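Local coordinates for tannase (Fusobacterium nucleatum subsp. nucleatum ATCC 25586, PDB 6YQ4), which acts as a tannase with detoxicant activity against gallotannins, probably as a hydrolase of the alpha/beta-hydrolase fold, at residues L101-S106 and E484-I489; R117-T122 and Q241-R246; S322-A327 and A470-G475; P354-L359 and S363-L368. One frame throughout, in Å; residues are numbered along the deposited sequence.

Interaction 1: L101-S106 and E484-I489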
# COMPACT_ATOMS: atom_id res chain seq x y z
N LEU A 101 -15.81 -5.67 -0.92
CA LEU A 101 -16.13 -7.05 -1.26
C LEU A 101 -17.58 -7.19 -1.67
O LEU A 101 -17.90 -7.94 -2.60
CB LEU A 101 -15.83 -7.97 -0.07
CG LEU A 101 -14.37 -8.24 0.30
CD1 LEU A 101 -13.68 -7.01 0.92
CD2 LEU A 101 -14.30 -9.45 1.24
N THR A 102 -18.49 -6.51 -0.95
CA THR A 102 -19.89 -6.46 -1.37
C THR A 102 -20.03 -5.82 -2.74
O THR A 102 -20.81 -6.28 -3.58
CB THR A 102 -20.72 -5.68 -0.36
OG1 THR A 102 -20.66 -6.30 0.94
CG2 THR A 102 -22.16 -5.56 -0.82
N TYR A 103 -19.29 -4.73 -2.97
CA TYR A 103 -19.27 -4.11 -4.29
C TYR A 103 -18.80 -5.09 -5.35
O TYR A 103 -19.42 -5.24 -6.40
CB TYR A 103 -18.38 -2.86 -4.26
CG TYR A 103 -18.83 -1.81 -5.25
CD1 TYR A 103 -18.56 -1.97 -6.62
CD2 TYR A 103 -19.54 -0.68 -4.84
CE1 TYR A 103 -19.00 -1.05 -7.55
CE2 TYR A 103 -19.97 0.25 -5.77
CZ TYR A 103 -19.70 0.06 -7.13
OH TYR A 103 -20.13 0.98 -8.07
N ALA A 104 -17.70 -5.81 -5.06
CA ALA A 104 -17.16 -6.77 -6.01
C ALA A 104 -18.20 -7.84 -6.36
O ALA A 104 -18.42 -8.15 -7.54
CB ALA A 104 -15.88 -7.39 -5.45
N LEU A 105 -18.87 -8.40 -5.34
CA LEU A 105 -19.85 -9.44 -5.59
C LEU A 105 -21.01 -8.94 -6.44
O LEU A 105 -21.51 -9.67 -7.30
CB LEU A 105 -20.38 -10.01 -4.27
CG LEU A 105 -19.47 -11.02 -3.56
CD1 LEU A 105 -20.03 -11.27 -2.17
CD2 LEU A 105 -19.33 -12.32 -4.35
N SER A 106 -21.45 -7.70 -6.21
CA SER A 106 -22.57 -7.18 -6.99
C SER A 106 -22.21 -7.02 -8.45
O SER A 106 -23.07 -7.16 -9.33
CB SER A 106 -23.04 -5.84 -6.42
OG SER A 106 -22.10 -4.82 -6.74
N GLU A 484 -15.65 4.42 -9.20
CA GLU A 484 -14.54 4.61 -10.14
C GLU A 484 -13.60 3.41 -10.15
O GLU A 484 -13.12 3.01 -11.22
CB GLU A 484 -13.79 5.89 -9.78
CG GLU A 484 -14.73 7.00 -9.42
CD GLU A 484 -14.03 8.33 -9.30
OE1 GLU A 484 -14.14 8.95 -8.20
OE2 GLU A 484 -13.40 8.76 -10.29
N LEU A 485 -13.30 2.85 -8.98
CA LEU A 485 -12.35 1.75 -8.91
C LEU A 485 -12.81 0.58 -9.75
O LEU A 485 -12.03 -0.01 -10.51
CB LEU A 485 -12.13 1.30 -7.46
CG LEU A 485 -11.32 0.00 -7.32
CD1 LEU A 485 -9.94 0.18 -7.92
CD2 LEU A 485 -11.19 -0.43 -5.87
N PHE A 486 -14.08 0.21 -9.62
CA PHE A 486 -14.56 -0.95 -10.36
C PHE A 486 -14.88 -0.62 -11.81
O PHE A 486 -15.00 -1.53 -12.65
CB PHE A 486 -15.75 -1.57 -9.61
CG PHE A 486 -15.33 -2.44 -8.42
CD1 PHE A 486 -15.03 -3.78 -8.58
CD2 PHE A 486 -15.18 -1.89 -7.15
CE1 PHE A 486 -14.62 -4.57 -7.51
CE2 PHE A 486 -14.78 -2.66 -6.07
CZ PHE A 486 -14.49 -4.00 -6.25
N ASN A 487 -15.00 0.67 -12.14
CA ASN A 487 -14.98 1.06 -13.54
C ASN A 487 -13.62 0.75 -14.16
O ASN A 487 -13.53 0.15 -15.24
CB ASN A 487 -15.33 2.54 -13.67
CG ASN A 487 -16.81 2.82 -13.45
OD1 ASN A 487 -17.67 1.96 -13.69
ND2 ASN A 487 -17.13 4.03 -13.01
N TRP A 488 -12.54 1.12 -13.46
CA TRP A 488 -11.18 0.83 -13.91
C TRP A 488 -10.94 -0.67 -14.06
O TRP A 488 -10.37 -1.12 -15.05
CB TRP A 488 -10.17 1.44 -12.94
CG TRP A 488 -8.75 1.18 -13.29
CD1 TRP A 488 -8.00 1.83 -14.23
CD2 TRP A 488 -7.89 0.18 -12.72
NE1 TRP A 488 -6.73 1.31 -14.27
CE2 TRP A 488 -6.64 0.29 -13.36
CE3 TRP A 488 -8.06 -0.79 -11.74
CZ2 TRP A 488 -5.56 -0.53 -13.05
CZ3 TRP A 488 -6.98 -1.60 -11.41
CH2 TRP A 488 -5.75 -1.47 -12.07
N ILE A 489 -11.38 -1.46 -13.07
CA ILE A 489 -11.16 -2.91 -13.13
C ILE A 489 -11.91 -3.51 -14.30
O ILE A 489 -11.37 -4.32 -15.06
CB ILE A 489 -11.57 -3.59 -11.80
CG1 ILE A 489 -10.76 -3.09 -10.62
CG2 ILE A 489 -11.45 -5.11 -11.92
CD1 ILE A 489 -11.17 -3.74 -9.33

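Interaction 2: R117-T122 and Q241-R246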
# COMPACT_ATOMS: atom_id res chain seq x y z
N ARG A 117 -0.01 -12.35 8.23
CA ARG A 117 0.68 -12.01 9.47
C ARG A 117 1.20 -10.58 9.42
O ARG A 117 1.31 -9.97 8.36
CB ARG A 117 1.85 -12.96 9.73
CG ARG A 117 1.49 -14.43 9.84
CD ARG A 117 2.75 -15.29 9.84
NE ARG A 117 3.20 -15.54 8.47
CZ ARG A 117 4.42 -15.95 8.15
NH1 ARG A 117 5.31 -16.18 9.10
NH2 ARG A 117 4.74 -16.15 6.88
N GLY A 118 1.53 -10.05 10.59
CA GLY A 118 2.01 -8.70 10.71
C GLY A 118 3.00 -8.62 11.85
O GLY A 118 3.28 -9.62 12.53
N ARG A 119 3.46 -7.39 12.10
CA ARG A 119 4.73 -7.15 12.76
C ARG A 119 4.72 -7.45 14.26
O ARG A 119 5.80 -7.69 14.82
CB ARG A 119 5.16 -5.69 12.50
CG ARG A 119 4.13 -4.65 12.94
CD ARG A 119 4.67 -3.29 12.66
NE ARG A 119 3.78 -2.18 13.01
CZ ARG A 119 3.57 -1.73 14.24
NH1 ARG A 119 4.11 -2.34 15.32
NH2 ARG A 119 2.76 -0.69 14.40
N THR A 120 3.57 -7.46 14.92
CA THR A 120 3.56 -7.74 16.36
C THR A 120 3.32 -9.21 16.70
O THR A 120 3.37 -9.56 17.88
CB THR A 120 2.50 -6.89 17.08
OG1 THR A 120 1.25 -7.04 16.41
CG2 THR A 120 2.88 -5.42 17.06
N LEU A 121 3.10 -10.06 15.71
CA LEU A 121 2.68 -11.44 15.96
C LEU A 121 3.79 -12.29 16.58
O LEU A 121 4.93 -12.28 16.12
CB LEU A 121 2.22 -12.05 14.65
CG LEU A 121 1.16 -13.13 14.58
CD1 LEU A 121 0.02 -12.90 15.59
CD2 LEU A 121 0.65 -13.09 13.13
N THR A 122 3.45 -13.06 17.60
CA THR A 122 4.39 -14.01 18.20
C THR A 122 3.89 -15.44 18.08
O THR A 122 2.69 -15.70 17.88
CB THR A 122 4.67 -13.72 19.71
OG1 THR A 122 3.46 -13.77 20.47
CG2 THR A 122 5.35 -12.37 19.92
N GLN A 241 -6.93 -1.47 11.36
CA GLN A 241 -8.07 -0.60 11.07
C GLN A 241 -7.81 0.85 11.48
O GLN A 241 -8.18 1.78 10.75
CB GLN A 241 -9.31 -1.15 11.77
CG GLN A 241 -9.45 -2.70 11.75
CD GLN A 241 -8.48 -3.44 12.70
OE1 GLN A 241 -7.63 -4.21 12.27
NE2 GLN A 241 -8.63 -3.20 14.00
N GLU A 242 -7.17 1.07 12.63
CA GLU A 242 -6.93 2.44 13.06
C GLU A 242 -5.85 3.14 12.25
O GLU A 242 -5.75 4.36 12.32
CB GLU A 242 -6.53 2.52 14.53
CG GLU A 242 -7.26 1.57 15.44
CD GLU A 242 -6.75 1.64 16.86
OE1 GLU A 242 -6.13 2.66 17.21
OE2 GLU A 242 -6.96 0.68 17.63
N TYR A 243 -5.01 2.40 11.52
CA TYR A 243 -4.06 3.08 10.66
C TYR A 243 -4.72 3.56 9.37
O TYR A 243 -4.30 4.59 8.81
CB TYR A 243 -2.94 2.13 10.28
CG TYR A 243 -1.82 2.01 11.26
CD1 TYR A 243 -0.81 2.94 11.28
CD2 TYR A 243 -1.75 0.93 12.12
CE1 TYR A 243 0.22 2.83 12.15
CE2 TYR A 243 -0.73 0.80 12.98
CZ TYR A 243 0.26 1.75 13.00
OH TYR A 243 1.29 1.62 13.87
N ASN A 244 -5.72 2.82 8.90
CA ASN A 244 -6.33 2.93 7.58
C ASN A 244 -7.65 3.68 7.56
O ASN A 244 -7.99 4.29 6.54
CB ASN A 244 -6.56 1.52 7.01
CG ASN A 244 -5.26 0.85 6.57
OD1 ASN A 244 -4.17 1.40 6.72
ND2 ASN A 244 -5.38 -0.35 6.05
N ASP A 245 -8.40 3.67 8.66
CA ASP A 245 -9.70 4.35 8.73
C ASP A 245 -9.56 5.61 9.57
O ASP A 245 -9.79 5.59 10.79
CB ASP A 245 -10.75 3.42 9.31
CG ASP A 245 -12.14 4.01 9.22
OD1 ASP A 245 -13.12 3.22 9.27
OD2 ASP A 245 -12.24 5.26 9.10
N ARG A 246 -9.18 6.73 8.91
CA ARG A 246 -9.02 8.03 9.57
C ARG A 246 -10.36 8.67 10.01
O ARG A 246 -10.35 9.84 10.43
CB ARG A 246 -8.26 9.00 8.66
CG ARG A 246 -6.80 8.64 8.48
CD ARG A 246 -6.17 8.23 9.82
NE ARG A 246 -4.89 7.55 9.63
CZ ARG A 246 -3.74 8.17 9.39
NH1 ARG A 246 -3.67 9.50 9.32
NH2 ARG A 246 -2.65 7.44 9.21

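Interaction 3: S322-A327 and A470-G475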
# COMPACT_ATOMS: atom_id res chain seq x y z
N SER A 322 -9.98 27.16 -1.96
CA SER A 322 -9.74 28.37 -1.17
C SER A 322 -8.48 28.35 -0.29
O SER A 322 -7.57 29.16 -0.49
CB SER A 322 -10.98 28.62 -0.30
OG SER A 322 -10.66 29.22 0.93
N GLN A 323 -8.43 27.43 0.68
CA GLN A 323 -7.29 27.34 1.59
C GLN A 323 -5.94 27.28 0.89
O GLN A 323 -4.93 27.61 1.51
CB GLN A 323 -7.45 26.11 2.48
CG GLN A 323 -8.90 25.77 2.78
CD GLN A 323 -9.09 24.32 3.21
OE1 GLN A 323 -8.15 23.68 3.69
NE2 GLN A 323 -10.30 23.80 3.03
N PHE A 324 -5.89 26.87 -0.38
CA PHE A 324 -4.62 26.65 -1.05
C PHE A 324 -4.35 27.59 -2.22
O PHE A 324 -3.31 27.45 -2.88
CB PHE A 324 -4.54 25.19 -1.53
CG PHE A 324 -4.52 24.20 -0.40
CD1 PHE A 324 -5.70 23.81 0.22
CD2 PHE A 324 -3.32 23.69 0.07
CE1 PHE A 324 -5.69 22.89 1.28
CE2 PHE A 324 -3.29 22.78 1.12
CZ PHE A 324 -4.49 22.39 1.73
N LYS A 325 -5.23 28.56 -2.47
CA LYS A 325 -5.04 29.48 -3.59
C LYS A 325 -3.74 30.28 -3.50
O LYS A 325 -3.23 30.72 -4.53
CB LYS A 325 -6.23 30.43 -3.69
CG LYS A 325 -7.59 29.74 -3.71
CD LYS A 325 -8.75 30.74 -3.75
CE LYS A 325 -9.78 30.42 -4.86
NZ LYS A 325 -10.81 31.49 -5.06
N LYS A 326 -3.17 30.48 -2.31
CA LYS A 326 -1.94 31.27 -2.22
C LYS A 326 -0.76 30.60 -2.93
O LYS A 326 0.20 31.29 -3.29
CB LYS A 326 -1.59 31.55 -0.75
CG LYS A 326 -0.94 30.38 -0.00
CD LYS A 326 -0.73 30.68 1.49
CE LYS A 326 0.05 31.97 1.71
NZ LYS A 326 0.42 32.21 3.15
N ALA A 327 -0.81 29.30 -3.16
CA ALA A 327 0.22 28.61 -3.92
C ALA A 327 -0.11 28.49 -5.41
O ALA A 327 0.69 27.91 -6.16
CB ALA A 327 0.44 27.20 -3.33
N ALA A 470 -3.91 12.21 -7.60
CA ALA A 470 -3.91 12.72 -6.23
C ALA A 470 -5.24 13.42 -6.01
O ALA A 470 -5.38 14.62 -6.29
CB ALA A 470 -2.74 13.66 -5.98
N PRO A 471 -6.26 12.71 -5.54
CA PRO A 471 -7.59 13.31 -5.39
C PRO A 471 -7.58 14.47 -4.39
O PRO A 471 -7.06 14.35 -3.28
CB PRO A 471 -8.45 12.14 -4.89
CG PRO A 471 -7.66 10.91 -5.22
CD PRO A 471 -6.23 11.29 -5.13
N TRP A 472 -8.20 15.57 -4.79
CA TRP A 472 -8.21 16.80 -4.01
C TRP A 472 -8.94 16.63 -2.68
O TRP A 472 -9.96 15.94 -2.58
CB TRP A 472 -8.88 17.91 -4.83
CG TRP A 472 -8.82 19.23 -4.14
CD1 TRP A 472 -9.80 19.82 -3.38
CD2 TRP A 472 -7.70 20.12 -4.11
NE1 TRP A 472 -9.36 21.04 -2.90
CE2 TRP A 472 -8.07 21.24 -3.33
CE3 TRP A 472 -6.42 20.09 -4.69
CZ2 TRP A 472 -7.20 22.31 -3.10
CZ3 TRP A 472 -5.56 21.14 -4.46
CH2 TRP A 472 -5.96 22.24 -3.66
N GLY A 473 -8.42 17.31 -1.66
CA GLY A 473 -9.04 17.31 -0.35
C GLY A 473 -9.07 15.96 0.33
O GLY A 473 -9.87 15.77 1.26
N GLN A 474 -8.23 15.03 -0.09
CA GLN A 474 -8.29 13.65 0.38
C GLN A 474 -7.05 13.35 1.22
O GLN A 474 -5.92 13.56 0.77
CB GLN A 474 -8.39 12.68 -0.81
CG GLN A 474 -8.17 11.21 -0.46
CD GLN A 474 -9.30 10.67 0.40
OE1 GLN A 474 -10.47 10.70 -0.00
NE2 GLN A 474 -8.96 10.18 1.61
N GLY A 475 -7.27 12.90 2.45
CA GLY A 475 -6.20 12.48 3.32
C GLY A 475 -5.94 11.00 3.21
O GLY A 475 -6.32 10.34 2.23

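Interaction 4: P354-L359 and S363-L368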
# COMPACT_ATOMS: atom_id res chain seq x y z
N PRO A 354 13.38 11.68 11.76
CA PRO A 354 13.09 10.96 10.50
C PRO A 354 11.76 10.21 10.56
O PRO A 354 11.54 9.39 11.45
CB PRO A 354 14.27 9.98 10.36
CG PRO A 354 15.31 10.46 11.35
CD PRO A 354 14.54 11.11 12.46
N ALA A 355 10.89 10.47 9.59
CA ALA A 355 9.50 10.05 9.66
C ALA A 355 9.31 8.53 9.69
O ALA A 355 8.31 8.05 10.24
CB ALA A 355 8.73 10.65 8.47
N PHE A 356 10.21 7.76 9.07
CA PHE A 356 10.07 6.30 8.99
C PHE A 356 11.15 5.56 9.78
O PHE A 356 10.81 4.69 10.59
CB PHE A 356 10.06 5.85 7.52
CG PHE A 356 8.89 6.41 6.75
CD1 PHE A 356 8.97 7.68 6.18
CD2 PHE A 356 7.71 5.70 6.64
CE1 PHE A 356 7.90 8.23 5.53
CE2 PHE A 356 6.63 6.25 5.97
CZ PHE A 356 6.73 7.51 5.41
N ASP A 357 12.43 5.87 9.58
CA ASP A 357 13.49 5.25 10.39
C ASP A 357 13.87 6.19 11.55
O ASP A 357 14.86 6.95 11.46
CB ASP A 357 14.70 4.89 9.55
CG ASP A 357 15.64 3.94 10.28
OD1 ASP A 357 15.30 3.63 11.45
OD2 ASP A 357 16.69 3.50 9.72
N SER A 358 13.10 6.12 12.65
CA SER A 358 13.34 6.94 13.84
C SER A 358 14.63 6.58 14.54
O SER A 358 15.04 5.42 14.58
CB SER A 358 12.20 6.80 14.86
OG SER A 358 10.95 6.68 14.24
N LEU A 359 15.23 7.59 15.18
CA LEU A 359 16.52 7.42 15.86
C LEU A 359 16.45 6.49 17.07
O LEU A 359 17.48 5.92 17.45
CB LEU A 359 17.08 8.78 16.30
CG LEU A 359 17.54 9.68 15.16
CD1 LEU A 359 18.40 10.78 15.70
CD2 LEU A 359 18.28 8.88 14.11
N SER A 363 9.36 3.64 15.31
CA SER A 363 8.28 3.72 14.35
C SER A 363 7.73 2.32 14.09
O SER A 363 8.36 1.31 14.41
CB SER A 363 8.76 4.36 13.04
OG SER A 363 9.13 3.38 12.10
N GLY A 364 6.53 2.29 13.52
CA GLY A 364 5.96 1.02 13.12
C GLY A 364 6.80 0.33 12.07
O GLY A 364 6.87 -0.91 12.02
N GLU A 365 7.45 1.12 11.19
CA GLU A 365 8.31 0.55 10.15
C GLU A 365 9.60 -0.01 10.75
O GLU A 365 10.09 -1.06 10.32
CB GLU A 365 8.64 1.60 9.08
CG GLU A 365 7.50 1.93 8.12
CD GLU A 365 6.38 2.74 8.76
OE1 GLU A 365 5.20 2.45 8.45
OE2 GLU A 365 6.68 3.66 9.56
N ASN A 366 10.20 0.70 11.71
CA ASN A 366 11.21 0.10 12.58
C ASN A 366 10.76 -1.26 13.11
O ASN A 366 11.52 -2.23 13.10
CB ASN A 366 11.47 1.01 13.78
CG ASN A 366 12.25 2.24 13.43
OD1 ASN A 366 11.88 3.34 13.85
ND2 ASN A 366 13.38 2.07 12.72
N ASN A 367 9.52 -1.32 13.60
CA ASN A 367 8.98 -2.56 14.15
C ASN A 367 8.80 -3.63 13.08
O ASN A 367 8.93 -4.82 13.40
CB ASN A 367 7.65 -2.26 14.85
CG ASN A 367 7.17 -3.41 15.68
OD1 ASN A 367 6.39 -4.22 15.22
ND2 ASN A 367 7.67 -3.51 16.90
N LEU A 368 8.50 -3.24 11.82
CA LEU A 368 8.38 -4.22 10.74
C LEU A 368 9.71 -4.93 10.47
O LEU A 368 9.70 -6.13 10.14
CB LEU A 368 7.87 -3.56 9.44
CG LEU A 368 8.05 -4.25 8.06
CD1 LEU A 368 7.19 -5.49 7.96
CD2 LEU A 368 7.78 -3.29 6.84
O HOH W 1 5.99 6.58 9.85

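Interaction 1: L101-S106 and E484-I489
A104 and F486 are the nearest CA pair of the segments 101-106 and 484-489, 7.7 Å apart, where helix 100-106 lies beside the C-terminal helix 482-493. F486 points across the gap and puts its ring between the helices. The ring reaches two consecutive residues of the opposite helix. On one side its CD2 comes within 3.4 Å of Y103 CD1, and further round its CE1 lies 3.7 Å from A104 CB. Y103 swings its ring out toward the neighbouring helix, with CG anti to the backbone N (chi1 -151°). The two aromatic side chains then slide past one another in opposite directions. Their planes are only 24° apart, but with centroids separated by 5.1 Å the rings barely overlap. Alanine suits position 104 because its single methyl lets the phenyl ring come close to the helix backbone, A104 CA included. F486 also meets the rings of F74 and Y109, while A104 touches V111 of strand 110-114. Both helices thus probably lie on the same face of the central sheet, as the first and last helices of an alpha/beta hydrolase do. No hydrogen bond crosses this contact, which is consistent with cohesion by dispersion and the burial of apolar carbon.

Interaction 2: R117-T122 and Q241-R246
R119 and Y243 reach for each other from opposite directions and meet at their polar ends. The guanidinium and the phenol ring stand almost perpendicular, 82° apart, and Y243 OH lies at the guanidinium edge, near its plane. R119 NH2 gives Y243 OH a hydrogen bond of 2.8 Å. The bond is weak because it is strongly bent, with an angle of 118° at the hydrogen. R119 occupies a corner of the type I turn G118-L121. Its CG sits between the backbone N and the carbonyl carbon (chi1 56°), and from there the chain runs extended to NE, giving arginine the length to span the gap. The same guanidinium is held more firmly by backbone: NE binds G81 O and NH1 binds R236 O, so the tyrosine is one partner among several around a buried charge. At its other end, Y243 belongs to the last turn of helix 240-244, and its ring meets that of F234. Its carbonyl O accepts from R246 NE at 3.1 Å, from above the carbonyl plane, while R246 NH2 forms a salt bridge to D446. A bound glycerol, probably from the crystallisation liquor, lies about 4 Å from the Y243 side chain, and neighbouring N244 touches S166, the likely nucleophile. Such a polar junction of loop and short helix is consistent with the wall of an alpha/beta-hydrolase active-site pocket.

Interaction 3: S322-A327 and A470-G475
An offset edge-to-face aromatic pair, F324 with W472, joins the turn that follows the last strand of the central sheet to the loop preceding strand 328-330. The six-membered ring of W472 directs its edge toward the face of F324, with centroids 5.5 Å apart and planes at 78°. W472 CH2 lies 3.9 Å from F324 CB, which sits at the indole edge and near its plane, while W472 CZ2 comes equally close, 3.9 Å, to F324 CD1. The backbones stay well apart, 10.4 Å between F324 CA and G473 CA, a gap that side chains as large as these can bridge. W472 reaches across because its CG is anti to the backbone N (chi1 -175°). The segment 322-327 belongs to the long excursion of the chain between the neighbouring sheet strands 202-206 and 435-439, the region in which alpha/beta hydrolases commonly insert a lid or cap, so the two rings tie this insertion to the edge of the sheet. W472 also packs on S310, A311 and A314 of helix 298-316, and its NE1 is satisfied by D320 O. Y343 touches both aromatic residues. On the sheet side, P471-Q474 form a type II turn with W472 and G473 at its corners. G473 has a positive phi, which glycine accepts readily. Beyond it, Q474 NE2 donates a nearly straight 2.7 Å hydrogen bond to G475 O, just before the residue that fits the histidine of a probable Ser-His-Asp triad.

Interaction 4: P354-L359 and S363-L368
The F356 ring and the E365 carboxylate approach each other obliquely, their planes 66° apart, with E365 OE2 3.7 Å from F356 CD2. A turn about the glutamate CB-CG bond (chi2 72°) brings its acid group toward the ring, and a water bridges E365 OE2 to A355 O. The D357 and N366 side chains cross at about a right angle, with their flat groups 61° apart. N366 ND2 donates within its own amide plane to D357 OD1 at 2.8 Å, but meets that oxygen from above the carboxylate plane. D357 also receives bonds from H378, F379 and T380.

Between these pairs, S363 OG gives F356 O a 2.6 Å hydrogen bond lying in the carbonyl plane. The same OG accepts from N366 N at 2.9 Å, while S363 N returns a 2.9 Å bond to a lone pair of N366 OD1. This is a capping box at the start of helix 364-368. S358 N adds a weak 3.3 Å bond to N366 OD1. Serine suits the N-cap because its short hydroxyl can serve the helix and the preceding loop at once, and asparagine because its amide both accepts and donates. The cap and the loop therefore share their polar groups, which should fix the loop's conformation against the first helical turn.

How the interactions relate
Interactions 2 and 4 form one connected cluster: their centres are 15 Å apart, and R119 NH1 lies 2.9 Å from N367 OD1, probably hydrogen-bonded, so one arginine serves both. Y243 and E365 each lie near bound glycerol, to which E365 OE1 is hydrogen-bonded, and both side chains are close to the probable S166-D444-H476 triad without touching it, consistent with a shared pocket. Interaction 3 comes within about 6 Å of interaction 2 at their nearest atoms, on the strand-to-helix loop that leads into H476. Interaction 1 touches none of the others, though its nearest atoms come within about 7 Å of interaction 3; its centre is about 34 Å from that of interaction 4, across the chain's centre. None lies at the magnesium site.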